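Local coordinates for HNH nuclease domain-containing protein (Streptomyces coelicolor, PDB 5ZMO) that recognises phosphorothioated DNA through its sulfur-binding domain, the part described here, and as a whole is probably a type IV restriction endonuclease of the HNH family, at residues K7-R12 / A116-D121; M23-H28 / A142-L147; P30-W35 / W79-D84; T96-S99 / P104-E107. All coordinates share one frame; numbering follows the deposited sequence.

Reading from the N terminus, contact 1 begins first, on helix 9-14, and closes after strand 115-117 at the start of helix 120-128. Contact 2 opens inside that loop, at strand 24-25, and closes beyond it at the end of helix 130-144, so the two cross. Contact 3, between helices 28-41 and 70-83, is nested in both loops and touches both contacts: Arg-12 meets Asp-84, while Tyr-144 and Phe-145 meet the early turns of helix 28-41. Contact 4 follows contact 3 in series, also inside both loops, as a short hairpin leading into helix 106-112; Trp-79 packs against Pro-104 and Leu-97 and joins it to the helical core.

Contact 1. Residues K7-R12 / A116-D121; sequences KTFHRR and AGLRED
Arg-12 turns its CG in beside its own backbone N (chi1 -76°) and then bends at chi3 (-78°), while Arg-119 comes to meet it with bends at both chi2 and chi3. The two guanidinium groups end up layered, their planes 33° apart, with Arg-119 NH2 over one face of Arg-12 and 3.5 Å from its NH1. The other face of Arg-12 rests on Phe-9 CA. Edge-on, Arg-12 takes hold of the carbonyl of Lys-7 twice: NE reaches Lys-7 O at 2.9 Å and NH1 at 3.2 Å, which keeps the flat group from turning. Nearby carboxylates probably offset the closeness of the two positive charges: Asp-122 forms salt bridges to both arginines, and Asp-121 OD1 makes another to Arg-119 NH2 at 2.6 Å. Beside the arginines, Phe-9 CE1 makes an apolar contact with Leu-118 CD2 at 4.3 Å. Replacing Arg-12 with a leucine would probably leave Lys-7 O without its two side-chain donors, Asp-122 without one cation and a face of Arg-119 without its cover. Clear of the DNA, a buried Arg-12 layered on a partly exposed Arg-119, both bridged to Asp-122, ties the N-terminal helix 9-14 to the start of helix 120-128.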
# COMPACT_ATOMS: atom_id res chain seq x y z
N LYS A 7 -0.96 1.42 18.98
CA LYS A 7 -1.63 2.41 18.14
C LYS A 7 -2.65 1.73 17.24
O LYS A 7 -2.41 0.65 16.69
CB LYS A 7 -0.63 3.18 17.31
CG LYS A 7 0.19 4.21 18.07
CD LYS A 7 0.88 5.11 17.05
CE LYS A 7 1.84 6.12 17.64
NZ LYS A 7 1.63 7.45 16.99
N THR A 8 -3.78 2.36 17.10
CA THR A 8 -4.85 1.87 16.19
C THR A 8 -4.38 1.87 14.75
O THR A 8 -3.48 2.65 14.36
CB THR A 8 -6.14 2.70 16.22
OG1 THR A 8 -5.88 4.08 15.91
CG2 THR A 8 -6.86 2.59 17.57
N PHE A 9 -5.05 1.05 13.93
CA PHE A 9 -4.76 1.08 12.48
C PHE A 9 -5.02 2.48 11.90
O PHE A 9 -4.19 3.05 11.18
CB PHE A 9 -5.64 0.07 11.77
CG PHE A 9 -5.45 0.04 10.26
CD1 PHE A 9 -4.26 -0.47 9.70
CD2 PHE A 9 -6.44 0.50 9.40
CE1 PHE A 9 -4.11 -0.57 8.33
CE2 PHE A 9 -6.28 0.41 8.03
CZ PHE A 9 -5.12 -0.10 7.49
N HIS A 10 -6.19 3.07 12.23
CA HIS A 10 -6.51 4.48 11.85
C HIS A 10 -5.38 5.46 12.18
O HIS A 10 -5.00 6.29 11.32
CB HIS A 10 -7.77 4.96 12.54
CG HIS A 10 -8.23 6.31 12.08
ND1 HIS A 10 -9.05 6.50 10.98
CD2 HIS A 10 -7.92 7.54 12.53
CE1 HIS A 10 -9.28 7.79 10.83
NE2 HIS A 10 -8.59 8.45 11.76
N ARG A 11 -4.84 5.36 13.39
CA ARG A 11 -3.74 6.26 13.81
C ARG A 11 -2.45 5.96 13.05
O ARG A 11 -1.73 6.89 12.62
CB ARG A 11 -3.43 6.15 15.32
CG ARG A 11 -2.39 7.17 15.79
CD ARG A 11 -2.44 7.36 17.30
NE ARG A 11 -3.61 8.17 17.67
CZ ARG A 11 -3.65 9.50 17.62
NH1 ARG A 11 -2.58 10.22 17.25
NH2 ARG A 11 -4.78 10.12 17.95
N ARG A 12 -2.14 4.69 12.90
CA ARG A 12 -0.92 4.33 12.12
C ARG A 12 -0.98 4.84 10.69
O ARG A 12 -0.01 5.36 10.17
CB ARG A 12 -0.60 2.86 12.26
CG ARG A 12 0.05 2.53 13.63
CD ARG A 12 0.38 1.09 13.91
NE ARG A 12 -0.85 0.33 14.28
CZ ARG A 12 -1.49 -0.55 13.53
NH1 ARG A 12 -2.58 -1.20 14.03
NH2 ARG A 12 -1.05 -0.90 12.33
N ALA A 116 3.86 -10.53 1.11
CA ALA A 116 3.73 -9.46 2.02
C ALA A 116 2.31 -8.99 2.02
O ALA A 116 1.55 -9.31 1.10
CB ALA A 116 4.61 -8.29 1.63
N GLY A 117 2.02 -8.21 3.06
CA GLY A 117 0.73 -7.54 3.18
C GLY A 117 0.50 -6.98 4.56
O GLY A 117 1.43 -6.73 5.34
N LEU A 118 -0.77 -6.65 4.84
CA LEU A 118 -1.13 -6.01 6.10
C LEU A 118 -0.80 -6.97 7.28
O LEU A 118 -0.75 -8.18 7.10
CB LEU A 118 -2.64 -5.70 6.14
CG LEU A 118 -3.05 -4.65 5.10
CD1 LEU A 118 -4.58 -4.60 5.03
CD2 LEU A 118 -2.54 -3.26 5.34
N ARG A 119 -0.56 -6.39 8.43
CA ARG A 119 -0.54 -7.14 9.70
C ARG A 119 -1.86 -7.93 9.92
O ARG A 119 -2.92 -7.50 9.48
CB ARG A 119 -0.33 -6.21 10.83
CG ARG A 119 1.10 -5.69 10.93
CD ARG A 119 1.14 -4.26 11.40
NE ARG A 119 1.39 -4.02 12.81
CZ ARG A 119 0.49 -3.92 13.78
NH1 ARG A 119 0.89 -3.65 15.01
NH2 ARG A 119 -0.81 -4.13 13.58
N GLU A 120 -1.78 -9.07 10.60
CA GLU A 120 -2.98 -9.92 10.77
C GLU A 120 -4.10 -9.19 11.51
O GLU A 120 -5.29 -9.29 11.11
CB GLU A 120 -2.70 -11.29 11.47
CG GLU A 120 -3.94 -12.19 11.47
CD GLU A 120 -3.81 -13.49 12.26
OE1 GLU A 120 -2.65 -13.99 12.40
OE2 GLU A 120 -4.88 -14.00 12.74
N ASP A 121 -3.76 -8.53 12.59
CA ASP A 121 -4.77 -7.79 13.38
C ASP A 121 -5.46 -6.71 12.56
O ASP A 121 -6.67 -6.56 12.60
CB ASP A 121 -4.16 -7.23 14.66
CG ASP A 121 -2.94 -6.29 14.45
OD1 ASP A 121 -2.47 -6.08 13.31
OD2 ASP A 121 -2.45 -5.73 15.46

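Contact 2. Residues M23-H28 / A142-L147; sequences MGPALH and ARYFHL
Leu-27 and Tyr-144 carry this contact, with Phe-145 touching Leu-27 obliquely. Leu-27 makes its contacts through the CD2 methyl, which lies 3.7 Å from Tyr-144 CB. The same CD2 is 4.3 Å from Phe-145 CZ. The two side chains of Leu-27 and Tyr-144 slide past one another in opposite directions, so the methyl settles at the root of the tyrosine rather than against its hydroxyl. Tyr-144 has its CG beside the backbone N (chi1 -60°), which swings the ring out from the last turn of helix 130-144 toward the incoming chain. Pro-25 CG reaches the rim of that ring, near its plane, 4.0 Å from Tyr-144 CD1. A face of the ring is taken by its own neighbour: Arg-143 CG sits over the ring centre. Pro-30 and Pro-18 add to the apolar surroundings of the tyrosine, and Phe-145, the first residue to leave the helix, runs on to Val-31 and Leu-34. Next to Leu-27, Ala-26 points its CB away from segment 142-147, and both it and His-28 pack against a modified nucleotide of the bound DNA. What results is a short hairpin arm, strands 20-21 and 24-25, seated by an apolar patch at and just past the C-terminal end of helix 130-144 while the same loop meets the phosphorothioated DNA.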
# COMPACT_ATOMS: atom_id res chain seq x y z
N MET A 23 5.60 19.12 -6.76
CA MET A 23 4.51 18.46 -7.45
C MET A 23 3.49 17.89 -6.49
O MET A 23 2.39 17.65 -6.91
CB MET A 23 5.03 17.38 -8.45
CG MET A 23 6.34 16.66 -8.05
SD MET A 23 7.80 17.73 -7.76
CE MET A 23 8.29 18.17 -9.44
N GLY A 24 3.85 17.68 -5.22
CA GLY A 24 2.92 17.17 -4.20
C GLY A 24 3.57 16.12 -3.30
O GLY A 24 4.74 15.79 -3.47
N PRO A 25 2.82 15.58 -2.35
CA PRO A 25 3.40 14.48 -1.57
C PRO A 25 3.70 13.26 -2.45
O PRO A 25 2.99 13.04 -3.47
CB PRO A 25 2.32 14.17 -0.56
CG PRO A 25 1.06 14.50 -1.26
CD PRO A 25 1.36 15.60 -2.24
N ALA A 26 4.71 12.48 -2.05
CA ALA A 26 4.92 11.15 -2.66
C ALA A 26 3.68 10.28 -2.41
O ALA A 26 3.32 10.06 -1.28
CB ALA A 26 6.16 10.52 -2.07
N LEU A 27 3.03 9.81 -3.47
CA LEU A 27 1.77 9.08 -3.33
C LEU A 27 1.94 7.55 -3.18
O LEU A 27 0.92 6.82 -2.97
CB LEU A 27 0.81 9.40 -4.44
CG LEU A 27 0.37 10.88 -4.43
CD1 LEU A 27 -0.24 11.19 -5.78
CD2 LEU A 27 -0.61 11.19 -3.30
N HIS A 28 3.19 7.10 -3.10
CA HIS A 28 3.55 5.65 -3.11
C HIS A 28 2.88 4.87 -1.98
O HIS A 28 2.18 3.89 -2.21
CB HIS A 28 5.02 5.46 -3.06
CG HIS A 28 5.76 6.12 -4.18
ND1 HIS A 28 5.75 7.48 -4.36
CD2 HIS A 28 6.57 5.62 -5.14
CE1 HIS A 28 6.47 7.79 -5.43
NE2 HIS A 28 7.01 6.68 -5.90
N ALA A 142 -9.28 11.62 1.28
CA ALA A 142 -9.47 13.05 1.60
C ALA A 142 -8.16 13.74 1.66
O ALA A 142 -8.03 14.88 1.19
CB ALA A 142 -10.19 13.25 2.91
N ARG A 143 -7.15 13.08 2.20
CA ARG A 143 -5.87 13.73 2.32
C ARG A 143 -5.04 13.79 1.03
O ARG A 143 -4.31 14.74 0.81
CB ARG A 143 -5.05 13.06 3.45
CG ARG A 143 -3.78 13.77 3.79
CD ARG A 143 -3.06 13.14 4.98
NE ARG A 143 -3.75 13.29 6.26
CZ ARG A 143 -3.31 12.74 7.40
NH1 ARG A 143 -2.19 11.98 7.42
NH2 ARG A 143 -3.98 12.94 8.53
N TYR A 144 -5.06 12.72 0.23
CA TYR A 144 -4.17 12.59 -0.93
C TYR A 144 -4.84 12.63 -2.30
O TYR A 144 -4.13 12.73 -3.28
CB TYR A 144 -3.39 11.26 -0.81
CG TYR A 144 -2.56 11.25 0.45
CD1 TYR A 144 -1.51 12.13 0.58
CD2 TYR A 144 -2.90 10.43 1.53
CE1 TYR A 144 -0.75 12.16 1.77
CE2 TYR A 144 -2.15 10.46 2.72
CZ TYR A 144 -1.09 11.34 2.80
OH TYR A 144 -0.34 11.33 3.96
N PHE A 145 -6.15 12.38 -2.38
CA PHE A 145 -6.89 12.30 -3.65
C PHE A 145 -8.14 13.11 -3.49
O PHE A 145 -9.24 12.64 -3.77
CB PHE A 145 -7.22 10.84 -4.02
CG PHE A 145 -6.04 10.04 -4.26
CD1 PHE A 145 -5.34 10.19 -5.43
CD2 PHE A 145 -5.58 9.12 -3.29
CE1 PHE A 145 -4.16 9.49 -5.61
CE2 PHE A 145 -4.41 8.42 -3.49
CZ PHE A 145 -3.71 8.59 -4.67
N HIS A 146 -7.95 14.34 -3.00
CA HIS A 146 -9.06 15.18 -2.60
C HIS A 146 -9.92 15.51 -3.82
O HIS A 146 -11.14 15.51 -3.73
CB HIS A 146 -8.54 16.46 -1.93
CG HIS A 146 -9.62 17.32 -1.35
ND1 HIS A 146 -9.59 18.70 -1.41
CD2 HIS A 146 -10.78 17.00 -0.72
CE1 HIS A 146 -10.66 19.19 -0.82
NE2 HIS A 146 -11.41 18.18 -0.42
N LEU A 147 -9.27 15.82 -4.94
CA LEU A 147 -9.97 15.81 -6.23
C LEU A 147 -9.93 14.37 -6.56
O LEU A 147 -8.85 13.87 -6.87
CB LEU A 147 -9.19 16.54 -7.36
CG LEU A 147 -9.22 18.06 -7.48
CD1 LEU A 147 -10.62 18.55 -7.20
CD2 LEU A 147 -8.24 18.67 -6.52

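Contact 3. Residues P30-W35 / W79-D84; sequences PVLLLW and WALVRD. With nucleotides of chain B.
Flat groups have no share in the meeting of Leu-81 with Leu-32 and Leu-33; the guanidinium of Arg-83 faces the DNA instead, with OP2 of DG3 of chain B oblique to it, neither over a face nor at an edge, and a weak, long ion pair from NH1 to a modified nucleotide. The join itself is plain leucine packing between helices 28-41 and 70-83 in the helical core of the sulfur-binding domain. Leu-81 divides its two methyls between the partners: CD2 comes to 3.5 Å from Leu-32 CD2, and CD1 lies 4.0 Å from Leu-33 CD1. Its torsions, chi1 -94° and chi2 -18°, are away from the staggered positions, so the exact geometry of this close fit is uncertain. Leu-32 sends its CG the other way from Leu-33, opposite its backbone N (chi1 -172°), and the pair straddle the incoming side chain. Leu-140 of helix 130-144 packs on Leu-33, and Trp-87 on Leu-81, so the core continues beyond these two helices. An alanine at Leu-81 would probably open a gap and take away the partner that Leu-32 CD2 and Leu-33 CD1 share. The same short stretch of helix 70-83 also borders the DNA backbone. Arg-83 CD stands 3.5 Å from OP1 of DG3 of chain B, and one turn earlier Ala-80 CB comes within 3.6 Å of its O5'.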
# COMPACT_ATOMS: atom_id res chain seq x y z
N PRO A 30 0.34 5.98 0.17
CA PRO A 30 -1.07 6.08 0.04
C PRO A 30 -1.69 5.14 -0.99
O PRO A 30 -2.75 4.51 -0.67
CB PRO A 30 -1.30 7.57 -0.32
CG PRO A 30 -0.14 8.25 0.45
CD PRO A 30 0.97 7.32 0.27
N VAL A 31 -1.03 5.00 -2.11
CA VAL A 31 -1.57 4.08 -3.16
C VAL A 31 -1.51 2.60 -2.68
O VAL A 31 -2.47 1.87 -2.80
CB VAL A 31 -0.85 4.27 -4.49
CG1 VAL A 31 -1.08 3.11 -5.48
CG2 VAL A 31 -1.25 5.59 -5.11
N LEU A 32 -0.38 2.15 -2.17
CA LEU A 32 -0.30 0.78 -1.69
C LEU A 32 -1.25 0.49 -0.55
O LEU A 32 -1.94 -0.61 -0.56
CB LEU A 32 1.14 0.42 -1.36
CG LEU A 32 1.36 -1.05 -1.04
CD1 LEU A 32 0.92 -1.97 -2.12
CD2 LEU A 32 2.84 -1.27 -0.74
N LEU A 33 -1.36 1.44 0.41
CA LEU A 33 -2.35 1.25 1.49
C LEU A 33 -3.77 1.17 0.97
O LEU A 33 -4.54 0.31 1.42
CB LEU A 33 -2.30 2.35 2.57
CG LEU A 33 -1.04 2.24 3.40
CD1 LEU A 33 -0.80 3.55 4.14
CD2 LEU A 33 -1.10 1.11 4.35
N LEU A 34 -4.17 2.12 0.12
CA LEU A 34 -5.56 2.02 -0.46
C LEU A 34 -5.85 0.70 -1.18
O LEU A 34 -6.94 0.10 -1.05
CB LEU A 34 -5.82 3.21 -1.37
CG LEU A 34 -6.19 4.55 -0.75
CD1 LEU A 34 -6.21 5.62 -1.83
CD2 LEU A 34 -7.55 4.45 -0.13
N TRP A 35 -4.86 0.22 -1.91
CA TRP A 35 -4.98 -1.03 -2.65
C TRP A 35 -5.14 -2.14 -1.65
O TRP A 35 -6.04 -3.00 -1.80
CB TRP A 35 -3.79 -1.26 -3.56
CG TRP A 35 -3.84 -2.56 -4.25
CD1 TRP A 35 -4.56 -2.88 -5.39
CD2 TRP A 35 -3.15 -3.76 -3.86
NE1 TRP A 35 -4.36 -4.18 -5.71
CE2 TRP A 35 -3.52 -4.76 -4.80
CE3 TRP A 35 -2.30 -4.10 -2.80
CZ2 TRP A 35 -3.03 -6.05 -4.73
CZ3 TRP A 35 -1.80 -5.40 -2.75
CH2 TRP A 35 -2.19 -6.35 -3.69
N TRP A 79 8.40 -2.07 0.83
CA TRP A 79 9.32 -2.17 1.98
C TRP A 79 9.15 -1.17 3.07
O TRP A 79 9.11 -1.53 4.25
CB TRP A 79 10.75 -2.04 1.42
CG TRP A 79 11.84 -2.32 2.48
CD1 TRP A 79 12.70 -1.39 3.01
CD2 TRP A 79 12.26 -3.58 2.97
NE1 TRP A 79 13.53 -1.99 3.90
CE2 TRP A 79 13.34 -3.33 3.86
CE3 TRP A 79 11.83 -4.88 2.79
CZ2 TRP A 79 13.96 -4.34 4.56
CZ3 TRP A 79 12.47 -5.89 3.49
CH2 TRP A 79 13.52 -5.61 4.35
N ALA A 80 8.93 0.09 2.72
CA ALA A 80 8.89 1.19 3.69
C ALA A 80 7.72 1.14 4.63
O ALA A 80 7.83 1.61 5.75
CB ALA A 80 8.91 2.52 3.01
N LEU A 81 6.59 0.61 4.19
CA LEU A 81 5.48 0.42 5.11
C LEU A 81 5.75 -0.49 6.35
O LEU A 81 5.05 -0.41 7.39
CB LEU A 81 4.28 -0.11 4.34
CG LEU A 81 3.15 0.74 3.75
CD1 LEU A 81 2.94 2.17 4.22
CD2 LEU A 81 2.74 0.44 2.36
N VAL A 82 6.70 -1.41 6.26
CA VAL A 82 7.15 -2.22 7.43
C VAL A 82 7.53 -1.29 8.56
O VAL A 82 7.00 -1.37 9.74
CB VAL A 82 8.29 -3.21 7.06
CG1 VAL A 82 8.84 -3.94 8.31
CG2 VAL A 82 7.79 -4.21 6.04
N ARG A 83 8.36 -0.31 8.24
CA ARG A 83 8.79 0.72 9.23
C ARG A 83 7.66 1.55 9.83
O ARG A 83 7.74 1.98 10.99
CB ARG A 83 9.88 1.66 8.67
CG ARG A 83 11.25 1.57 9.33
CD ARG A 83 12.06 2.87 9.24
NE ARG A 83 13.37 2.74 9.91
CZ ARG A 83 14.43 2.10 9.41
NH1 ARG A 83 15.56 2.03 10.13
NH2 ARG A 83 14.40 1.53 8.20
N ASP A 84 6.57 1.78 9.07
CA ASP A 84 5.40 2.46 9.56
C ASP A 84 4.42 1.57 10.38
O ASP A 84 3.34 2.06 10.74
CB ASP A 84 4.59 3.04 8.38
CG ASP A 84 5.31 4.15 7.66
OD1 ASP A 84 5.75 5.13 8.32
OD2 ASP A 84 5.39 4.06 6.42
P DG B 3 12.04 4.71 5.14
OP1 DG B 3 11.19 4.62 6.35
OP2 DG B 3 12.85 3.57 4.72
O5' DG B 3 11.07 5.19 3.98
C5' DG B 3 10.21 6.37 4.13
C4' DG B 3 10.26 7.17 2.84
O4' DG B 3 11.54 7.84 2.72
C3' DG B 3 10.15 6.32 1.56
O3' DG B 3 9.59 7.15 0.54
C2' DG B 3 11.60 6.11 1.17
C1' DG B 3 12.16 7.47 1.48
N9 DG B 3 13.61 7.54 1.66
C8 DG B 3 14.44 6.58 2.17
N7 DG B 3 15.69 6.98 2.27
C5 DG B 3 15.67 8.28 1.79
C6 DG B 3 16.74 9.21 1.61
O6 DG B 3 17.93 9.07 1.91
N1 DG B 3 16.28 10.41 1.09
C2 DG B 3 14.98 10.68 0.73
N2 DG B 3 14.72 11.91 0.28
N3 DG B 3 13.98 9.83 0.91
C4 DG B 3 14.40 8.65 1.42

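Contact 4. Residues T96-S99 / P104-E107; sequences TLTS and PTLE. With nucleotides of chain C.
Thr-96 O is engaged twice by the facing segment, once by a conventional donor of Thr-105 and once by a carbon of Pro-104. The N-H of Thr-105 reaches Thr-96 O at 2.9 Å, and Pro-104 CA adds a CA-H...O contact to Thr-96 O at 3.2 Å. Beside this, Leu-97 and Pro-104 form an antiparallel non-hydrogen-bonded pair whose CA atoms are just 4.1 Å apart, their side chains diverging. Leu-97 CD2 nevertheless curls back to 3.7 Å from Pro-104 N, and Trp-79 of helix 70-83 packs on both residues. Thr-98 and Thr-105 cross at about a right angle, methyl against methyl, CG2 to CG2 being 4.0 Å. Chi1 of Thr-98 (-175°) puts its OG1 on the DNA side, where it donates to OP2 of DG3 of chain C at 2.8 Å. Thr-105 holds the N-cap of helix 106-112, its OG1 accepting from Ser-108 N. The first turn then offers its amides to one phosphate: Leu-106 N meets OP2 of DC2 of chain C at 3.0 Å, and Glu-107 N binds OP1 of the same nucleotide. Two consecutive DNA phosphates are thus held through a hydroxyl and main-chain N-H groups, and the positive end of the helix dipole is likely to strengthen the grip on the first of them.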
# COMPACT_ATOMS: atom_id res chain seq x y z
N THR A 96 18.59 -9.11 -0.51
CA THR A 96 19.82 -8.32 -0.49
C THR A 96 19.50 -6.82 -0.37
O THR A 96 18.74 -6.29 -1.19
CB THR A 96 20.63 -8.63 -1.77
OG1 THR A 96 20.90 -10.04 -1.75
CG2 THR A 96 21.98 -7.83 -1.80
N LEU A 97 20.07 -6.12 0.62
CA LEU A 97 19.79 -4.71 0.77
C LEU A 97 20.82 -3.87 0.03
O LEU A 97 21.96 -4.28 -0.13
CB LEU A 97 19.82 -4.30 2.23
CG LEU A 97 18.86 -5.03 3.17
CD1 LEU A 97 18.98 -4.47 4.57
CD2 LEU A 97 17.45 -4.90 2.65
N THR A 98 20.42 -2.69 -0.36
CA THR A 98 21.31 -1.70 -0.96
C THR A 98 21.13 -0.34 -0.31
O THR A 98 20.22 -0.13 0.49
CB THR A 98 21.13 -1.66 -2.49
OG1 THR A 98 22.09 -0.76 -3.10
CG2 THR A 98 19.70 -1.27 -2.89
N SER A 99 22.05 0.56 -0.59
CA SER A 99 21.97 1.97 -0.22
C SER A 99 21.95 2.11 1.28
O SER A 99 21.02 2.69 1.89
CB SER A 99 20.84 2.68 -1.01
OG SER A 99 20.73 4.07 -0.71
N PRO A 104 15.65 -3.40 -0.17
CA PRO A 104 16.05 -4.49 -0.96
C PRO A 104 16.25 -4.10 -2.42
O PRO A 104 15.59 -3.19 -2.97
CB PRO A 104 14.87 -5.47 -0.85
CG PRO A 104 13.68 -4.60 -0.59
CD PRO A 104 14.20 -3.45 0.19
N THR A 105 17.17 -4.80 -3.06
CA THR A 105 17.35 -4.60 -4.52
C THR A 105 16.12 -5.13 -5.21
O THR A 105 15.52 -6.12 -4.77
CB THR A 105 18.55 -5.36 -5.10
OG1 THR A 105 18.38 -6.76 -4.82
CG2 THR A 105 19.89 -4.89 -4.47
N LEU A 106 15.77 -4.49 -6.33
CA LEU A 106 14.73 -5.03 -7.19
C LEU A 106 15.09 -6.45 -7.65
O LEU A 106 14.21 -7.31 -7.77
CB LEU A 106 14.48 -4.14 -8.41
CG LEU A 106 13.35 -4.57 -9.34
CD1 LEU A 106 12.07 -4.62 -8.54
CD2 LEU A 106 13.08 -3.54 -10.41
N GLU A 107 16.38 -6.70 -7.89
CA GLU A 107 16.79 -8.05 -8.33
C GLU A 107 16.45 -9.15 -7.28
O GLU A 107 15.96 -10.25 -7.64
CB GLU A 107 18.27 -8.07 -8.65
CG GLU A 107 18.85 -9.47 -8.86
CD GLU A 107 20.36 -9.44 -8.77
OE1 GLU A 107 20.91 -9.82 -7.70
OE2 GLU A 107 20.99 -9.00 -9.76
P DC C 2 18.54 -2.85 -8.05
OP1 DC C 2 18.22 -4.20 -8.62
OP2 DC C 2 17.63 -2.31 -7.05
O5' DC C 2 20.07 -2.62 -7.60
C5' DC C 2 21.20 -3.10 -8.41
C4' DC C 2 22.54 -2.42 -8.14
O4' DC C 2 22.76 -1.23 -8.93
C3' DC C 2 22.89 -2.02 -6.71
O3' DC C 2 24.30 -2.11 -6.49
C2' DC C 2 22.61 -0.52 -6.69
C1' DC C 2 22.96 -0.07 -8.10
N1 DC C 2 22.06 0.99 -8.62
C2 DC C 2 22.55 2.24 -9.02
O2 DC C 2 23.76 2.52 -8.83
N3 DC C 2 21.70 3.13 -9.58
C4 DC C 2 20.42 2.79 -9.79
N4 DC C 2 19.60 3.69 -10.33
C5 DC C 2 19.90 1.53 -9.39
C6 DC C 2 20.75 0.66 -8.82
P DG C 3 24.92 -2.01 -5.06
OP1 DG C 3 26.30 -2.53 -5.13
OP2 DG C 3 23.94 -2.56 -4.08
O5' DG C 3 25.05 -0.45 -4.70
C5' DG C 3 26.08 0.38 -5.31
C4' DG C 3 25.85 1.84 -5.00
O4' DG C 3 24.68 2.29 -5.73
C3' DG C 3 25.59 2.16 -3.52
O3' DG C 3 26.22 3.40 -3.20
C2' DG C 3 24.09 2.32 -3.47
C1' DG C 3 23.83 2.97 -4.80
N9 DG C 3 22.46 2.90 -5.29
C8 DG C 3 21.53 1.90 -5.11
N7 DG C 3 20.38 2.16 -5.66
C5 DG C 3 20.55 3.40 -6.24
C6 DG C 3 19.66 4.20 -6.99
O6 DG C 3 18.48 3.97 -7.28
N1 DG C 3 20.24 5.40 -7.37
C2 DG C 3 21.56 5.75 -7.15
N2 DG C 3 21.93 6.95 -7.57
N3 DG C 3 22.40 5.02 -6.45
C4 DG C 3 21.84 3.87 -6.03